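Local coordinates for protein negative regulator of ofd1 (Schizosaccharomyces pombe, PDB 3QTM) that is required for correct translation termination, directly inhibits ofd1 and stabilises the N-terminal transcription factor domain of sre1 for hypoxic gene expression, at residues L169-T174 against A216-K220; P66-H70 against R107-L112. All coordinates share one frame; numbering follows the deposited sequence.

Interaction 1 (L169-T174 against A216-K220)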
loop_
_atom_site.group_PDB
_atom_site.type_symbol
_atom_site.label_atom_id
_atom_site.label_comp_id
_atom_site.label_asym_id
_atom_site.label_seq_id
_atom_site.Cartn_x
_atom_site.Cartn_y
_atom_site.Cartn_z
ATOM N N LEU A 169 1.751 -3.417 13.587
ATOM C CA LEU A 169 1.434 -4.479 12.629
ATOM C C LEU A 169 2.685 -4.983 11.939
ATOM O O LEU A 169 2.756 -6.143 11.537
ATOM C CB LEU A 169 0.460 -3.984 11.553
ATOM C CG LEU A 169 -0.911 -3.528 12.035
ATOM C CD1 LEU A 169 -1.695 -2.988 10.860
ATOM C CD2 LEU A 169 -1.663 -4.673 12.713
ATOM N N ALA A 170 3.664 -4.099 11.787
ATOM C CA ALA A 170 4.881 -4.431 11.053
ATOM C C ALA A 170 5.918 -5.201 11.888
ATOM O O ALA A 170 6.902 -5.696 11.354
ATOM C CB ALA A 170 5.494 -3.168 10.464
ATOM N N GLN A 171 5.700 -5.306 13.192
ATOM C CA GLN A 171 6.629 -6.045 14.048
ATOM C C GLN A 171 6.544 -7.543 13.789
ATOM O O GLN A 171 5.476 -8.070 13.468
ATOM C CB GLN A 171 6.348 -5.760 15.526
ATOM C CG GLN A 171 6.495 -4.291 15.909
ATOM C CD GLN A 171 7.707 -3.640 15.260
ATOM O OE1 GLN A 171 7.591 -2.608 14.578
ATOM N NE2 GLN A 171 8.875 -4.250 15.447
ATOM N N ASP A 172 7.673 -8.230 13.932
ATOM C CA ASP A 172 7.696 -9.679 13.765
ATOM C C ASP A 172 6.793 -10.354 14.781
ATOM O O ASP A 172 6.183 -11.379 14.485
ATOM C CB ASP A 172 9.116 -10.221 13.878
ATOM C CG ASP A 172 10.032 -9.665 12.814
ATOM O OD1 ASP A 172 9.580 -8.813 12.017
ATOM O OD2 ASP A 172 11.207 -10.078 12.772
ATOM N N SER A 173 6.700 -9.779 15.975
ATOM C CA SER A 173 5.797 -10.305 16.998
ATOM C C SER A 173 4.333 -10.354 16.525
ATOM O O SER A 173 3.545 -11.171 17.006
ATOM C CB SER A 173 5.900 -9.486 18.283
ATOM O OG SER A 173 5.160 -8.283 18.175
ATOM N N THR A 174 3.962 -9.477 15.595
ATOM C CA THR A 174 2.617 -9.528 15.036
ATOM C C THR A 174 2.549 -10.628 13.984
ATOM O O THR A 174 3.154 -10.520 12.921
ATOM C CB THR A 174 2.188 -8.184 14.416
ATOM O OG1 THR A 174 2.218 -7.163 15.419
ATOM C CG2 THR A 174 0.780 -8.289 13.872
ATOM N N ALA A 216 7.964 -3.907 5.481
ATOM C CA ALA A 216 7.691 -5.083 6.293
ATOM C C ALA A 216 6.247 -5.549 6.110
ATOM O O ALA A 216 5.971 -6.746 6.086
ATOM C CB ALA A 216 7.992 -4.797 7.773
ATOM N N LEU A 217 5.327 -4.598 5.973
ATOM C CA LEU A 217 3.910 -4.930 5.814
ATOM C C LEU A 217 3.615 -5.645 4.487
ATOM O O LEU A 217 2.933 -6.672 4.458
ATOM C CB LEU A 217 3.031 -3.678 5.986
ATOM C CG LEU A 217 2.947 -3.140 7.435
ATOM C CD1 LEU A 217 2.138 -1.869 7.516
ATOM C CD2 LEU A 217 2.385 -4.173 8.415
ATOM N N TRP A 218 4.117 -5.102 3.388
ATOM C CA TRP A 218 3.894 -5.746 2.098
ATOM C C TRP A 218 4.425 -7.169 2.155
ATOM O O TRP A 218 3.749 -8.108 1.744
ATOM C CB TRP A 218 4.562 -4.973 0.960
ATOM C CG TRP A 218 3.815 -3.742 0.522
ATOM C CD1 TRP A 218 4.200 -2.443 0.706
ATOM C CD2 TRP A 218 2.564 -3.693 -0.180
ATOM N NE1 TRP A 218 3.268 -1.592 0.168
ATOM C CE2 TRP A 218 2.255 -2.329 -0.383
ATOM C CE3 TRP A 218 1.678 -4.666 -0.661
ATOM C CZ2 TRP A 218 1.097 -1.913 -1.051
ATOM C CZ3 TRP A 218 0.522 -4.250 -1.319
ATOM C CH2 TRP A 218 0.248 -2.887 -1.512
ATOM N N LEU A 219 5.627 -7.327 2.693
ATOM C CA LEU A 219 6.238 -8.642 2.788
ATOM C C LEU A 219 5.410 -9.571 3.650
ATOM O O LEU A 219 5.199 -10.724 3.291
ATOM C CB LEU A 219 7.672 -8.551 3.333
ATOM C CG LEU A 219 8.701 -7.924 2.390
ATOM C CD1 LEU A 219 10.030 -7.647 3.101
ATOM C CD2 LEU A 219 8.909 -8.825 1.177
ATOM N N LYS A 220 4.925 -9.079 4.785
ATOM C CA LYS A 220 4.143 -9.941 5.661
ATOM C C LYS A 220 2.843 -10.425 5.007
ATOM O O LYS A 220 2.361 -11.518 5.303
ATOM C CB LYS A 220 3.847 -9.267 7.003
ATOM C CG LYS A 220 3.210 -10.229 8.017
ATOM C CD LYS A 220 3.019 -9.610 9.399
ATOM C CE LYS A 220 4.262 -8.847 9.827
ATOM N NZ LYS A 220 4.540 -8.987 11.276
HETATM O O HOH W 1 7.133 -8.123 10.399
#

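Interaction 2 (P66-H70 against R107-L112)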
loop_
_atom_site.group_PDB
_atom_site.type_symbol
_atom_site.label_atom_id
_atom_site.label_comp_id
_atom_site.label_asym_id
_atom_site.label_seq_id
_atom_site.Cartn_x
_atom_site.Cartn_y
_atom_site.Cartn_z
ATOM N N PRO A 66 -16.074 -7.424 20.475
ATOM C CA PRO A 66 -14.623 -7.334 20.345
ATOM C C PRO A 66 -14.187 -6.298 19.331
ATOM O O PRO A 66 -14.956 -5.849 18.462
ATOM C CB PRO A 66 -14.214 -8.715 19.818
ATOM C CG PRO A 66 -15.436 -9.357 19.336
ATOM C CD PRO A 66 -16.638 -8.531 19.696
ATOM N N LYS A 67 -12.913 -5.963 19.425
ATOM C CA LYS A 67 -12.283 -5.090 18.454
ATOM C C LYS A 67 -12.545 -5.561 17.015
ATOM O O LYS A 67 -12.718 -4.733 16.124
ATOM C CB LYS A 67 -10.786 -5.010 18.712
ATOM C CG LYS A 67 -10.403 -4.358 20.049
ATOM C CD LYS A 67 -8.919 -3.992 20.052
ATOM C CE LYS A 67 -8.502 -3.317 21.353
ATOM N NZ LYS A 67 -8.615 -4.262 22.488
ATOM N N ASP A 68 -12.560 -6.878 16.797
ATOM C CA ASP A 68 -12.793 -7.442 15.462
ATOM C C ASP A 68 -14.163 -7.089 14.903
ATOM O O ASP A 68 -14.327 -6.994 13.697
ATOM C CB ASP A 68 -12.640 -8.969 15.464
ATOM C CG ASP A 68 -11.188 -9.411 15.501
ATOM O OD1 ASP A 68 -10.295 -8.541 15.367
ATOM O OD2 ASP A 68 -10.945 -10.632 15.657
ATOM N N PHE A 69 -15.155 -6.923 15.773
ATOM C CA PHE A 69 -16.456 -6.449 15.313
ATOM C C PHE A 69 -16.346 -5.032 14.735
ATOM O O PHE A 69 -16.816 -4.763 13.624
ATOM C CB PHE A 69 -17.510 -6.478 16.425
ATOM C CG PHE A 69 -18.757 -5.665 16.091
ATOM C CD1 PHE A 69 -19.773 -6.208 15.330
ATOM C CD2 PHE A 69 -18.889 -4.359 16.524
ATOM C CE1 PHE A 69 -20.900 -5.466 15.005
ATOM C CE2 PHE A 69 -20.022 -3.605 16.206
ATOM C CZ PHE A 69 -21.021 -4.156 15.440
ATOM N N HIS A 70 -15.725 -4.125 15.480
ATOM C CA HIS A 70 -15.637 -2.737 15.010
ATOM C C HIS A 70 -14.723 -2.629 13.783
ATOM O O HIS A 70 -14.931 -1.764 12.931
ATOM C CB HIS A 70 -15.151 -1.799 16.117
ATOM C CG HIS A 70 -15.980 -1.856 17.359
ATOM N ND1 HIS A 70 -17.157 -1.152 17.501
ATOM C CD2 HIS A 70 -15.805 -2.538 18.518
ATOM C CE1 HIS A 70 -17.677 -1.407 18.687
ATOM N NE2 HIS A 70 -16.872 -2.236 19.326
ATOM N N ARG A 107 -15.978 4.640 13.639
ATOM C CA ARG A 107 -16.360 3.266 13.976
ATOM C C ARG A 107 -15.151 2.499 14.509
ATOM O O ARG A 107 -15.238 1.812 15.516
ATOM C CB ARG A 107 -16.968 2.550 12.768
ATOM C CG ARG A 107 -17.173 1.033 12.961
ATOM C CD ARG A 107 -17.826 0.685 14.300
ATOM N NE ARG A 107 -19.105 1.367 14.475
ATOM C CZ ARG A 107 -19.868 1.291 15.565
ATOM N NH1 ARG A 107 -19.510 0.536 16.595
ATOM N NH2 ARG A 107 -21.006 1.959 15.618
ATOM N N ALA A 108 -14.017 2.631 13.834
ATOM C CA ALA A 108 -12.814 1.933 14.258
ATOM C C ALA A 108 -12.290 2.478 15.603
ATOM O O ALA A 108 -11.833 1.713 16.456
ATOM C CB ALA A 108 -11.733 1.991 13.161
ATOM N N GLN A 109 -12.369 3.791 15.801
ATOM C CA GLN A 109 -11.934 4.363 17.072
ATOM C C GLN A 109 -12.798 3.867 18.241
ATOM O O GLN A 109 -12.304 3.676 19.353
ATOM C CB GLN A 109 -11.881 5.897 17.006
ATOM C CG GLN A 109 -10.732 6.414 16.150
ATOM C CD GLN A 109 -10.801 7.920 15.897
ATOM O OE1 GLN A 109 -11.825 8.566 16.135
ATOM N NE2 GLN A 109 -9.709 8.481 15.395
ATOM N N LEU A 110 -14.083 3.641 17.984
ATOM C CA LEU A 110 -14.954 3.053 18.992
ATOM C C LEU A 110 -14.448 1.691 19.459
ATOM O O LEU A 110 -14.702 1.289 20.597
ATOM C CB LEU A 110 -16.380 2.925 18.468
ATOM C CG LEU A 110 -17.174 4.226 18.422
ATOM C CD1 LEU A 110 -18.485 4.028 17.657
ATOM C CD2 LEU A 110 -17.422 4.715 19.845
ATOM N N GLY A 111 -13.721 0.992 18.586
ATOM C CA GLY A 111 -13.175 -0.307 18.920
ATOM C C GLY A 111 -11.975 -0.285 19.848
ATOM O O GLY A 111 -11.607 -1.324 20.392
ATOM N N LEU A 112 -11.353 0.877 20.027
ATOM C CA LEU A 112 -10.105 0.959 20.793
ATOM C C LEU A 112 -10.277 0.543 22.253
ATOM O O LEU A 112 -9.336 0.067 22.873
ATOM C CB LEU A 112 -9.503 2.367 20.725
ATOM C CG LEU A 112 -8.851 2.755 19.396
ATOM C CD1 LEU A 112 -8.596 4.255 19.345
ATOM C CD2 LEU A 112 -7.563 1.968 19.145
#

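Interaction 1 (L169-T174 against A216-K220)
Lys-220 reaches from helix 213-220 into the turn that follows helix 151-170, where its ammonium group lies among main-chain carbonyls. CG stands anti to the backbone N (chi1 -171°), which carries the chain from CB past CG toward the turn; CD is the first atom to meet it, 3.6 Å from Thr-174 O. The chain bends at chi3 (-45°), and CE comes 3.5 Å from Leu-169 O. At the tip, NZ donates a hydrogen bond of 2.6 Å to Thr-174 O, approaching in the plane of that carbonyl with a C=O...N angle of 148°. A weak bond from NZ to Leu-169 O is longer, and Gln-171 O lies 2.6 Å from NZ. A water that donates to Ala-170 O and to Asp-172 OD1 also accepts a weak bond from NZ, so it links the lysine with the acidic side chain without direct charge contact. The positive end thus sits where carbonyls converge, and would probably offset their negative polarity.

Residues 171-174 form a type I beta turn, closed by Thr-174 N bonding Gln-171 O. Thr-174 OG1 turns elsewhere, to Pro-168 O, tying the turn to the helix before it.

Beside this polar grip is an apolar patch. Leu-217 inserts CD2 against both Leu-169 and Ala-170, 3.7 Å from Leu-169 CB, while the methyls of Ala-170 and Ala-216 meet at 4.0 Å between CB atoms. The backbones come close, Ala-170 CA lying 5.4 Å from Leu-217 CA. Leu-169 packs further on Phe-122 and Leu-123, and Leu-217 on Leu-188. Helix 213-220 thus packs against the C-terminal end of helix 151-170 and its following beta turn, main-chain carbonyls holding the lysine ammonium, within an all-helical tetratricopeptide-repeat fold.

Interaction 2 (P66-H70 against R107-L112)
His-70 and Arg-107 meet where two antiparallel helices pack, the start of helix 67-82 against the end of helix 97-110, in the helical fold of the tetratricopeptide-repeat clan. Arg-107 is folded rather than extended: bends at chi2 (47°) and chi3 (56°) bring the guanidinium back toward the other helix. NH1 then donates to His-70 ND1 at 3.0 Å, with an N-H...N angle of 151°. The donor lies almost in the imidazole plane and the acceptor almost in the guanidinium plane; the two groups are nearly coplanar, so they meet edge to edge.

His-70 holds CG anti to its own carbonyl carbon, beside the backbone N, which sets the ring between Phe-69 and Gly-111 with both faces occupied. Phe-69 brings CD2 over the centre of one, 3.7 Å above the plane. The opposite face receives Gly-111 N, offset toward the rim, and His-70 CD2 is 3.5 Å from Gly-111 CA. Replacing His-70 by an alanine would probably leave Arg-107 NH1 without this acceptor and open a gap between Phe-69 and Gly-111.

Lys-67 runs alongside Gly-111 and Leu-112. Its CG lies 3.3 Å from Gly-111 O, and its NZ bonds Ala-114 O and Gly-116 O beyond the contact. On the arginine itself, Leu-110 CD1 sits 3.6 Å above the guanidinium plane, over its centre.

In the fold
The two contacts follow one another along the chain: both segments of interaction 2 precede those of interaction 1 in sequence. Their centres are 21 Å apart and their nearest atoms about 10 Å apart, so neither touches the other. The centre of interaction 1 is about 13 Å, and that of interaction 2 about 22 Å, from the centre of the chain. Interaction 1 joins the N-terminal Nro1 part of the chain to its C-terminal part; interaction 2 lies within the N-terminal part. They are separate sites of structural packing, with helix 119-142 packing against both: Phe-122 and Leu-123 receive Leu-169 of interaction 1, while Leu-125 meets Ala-108 and Leu-112 of interaction 2.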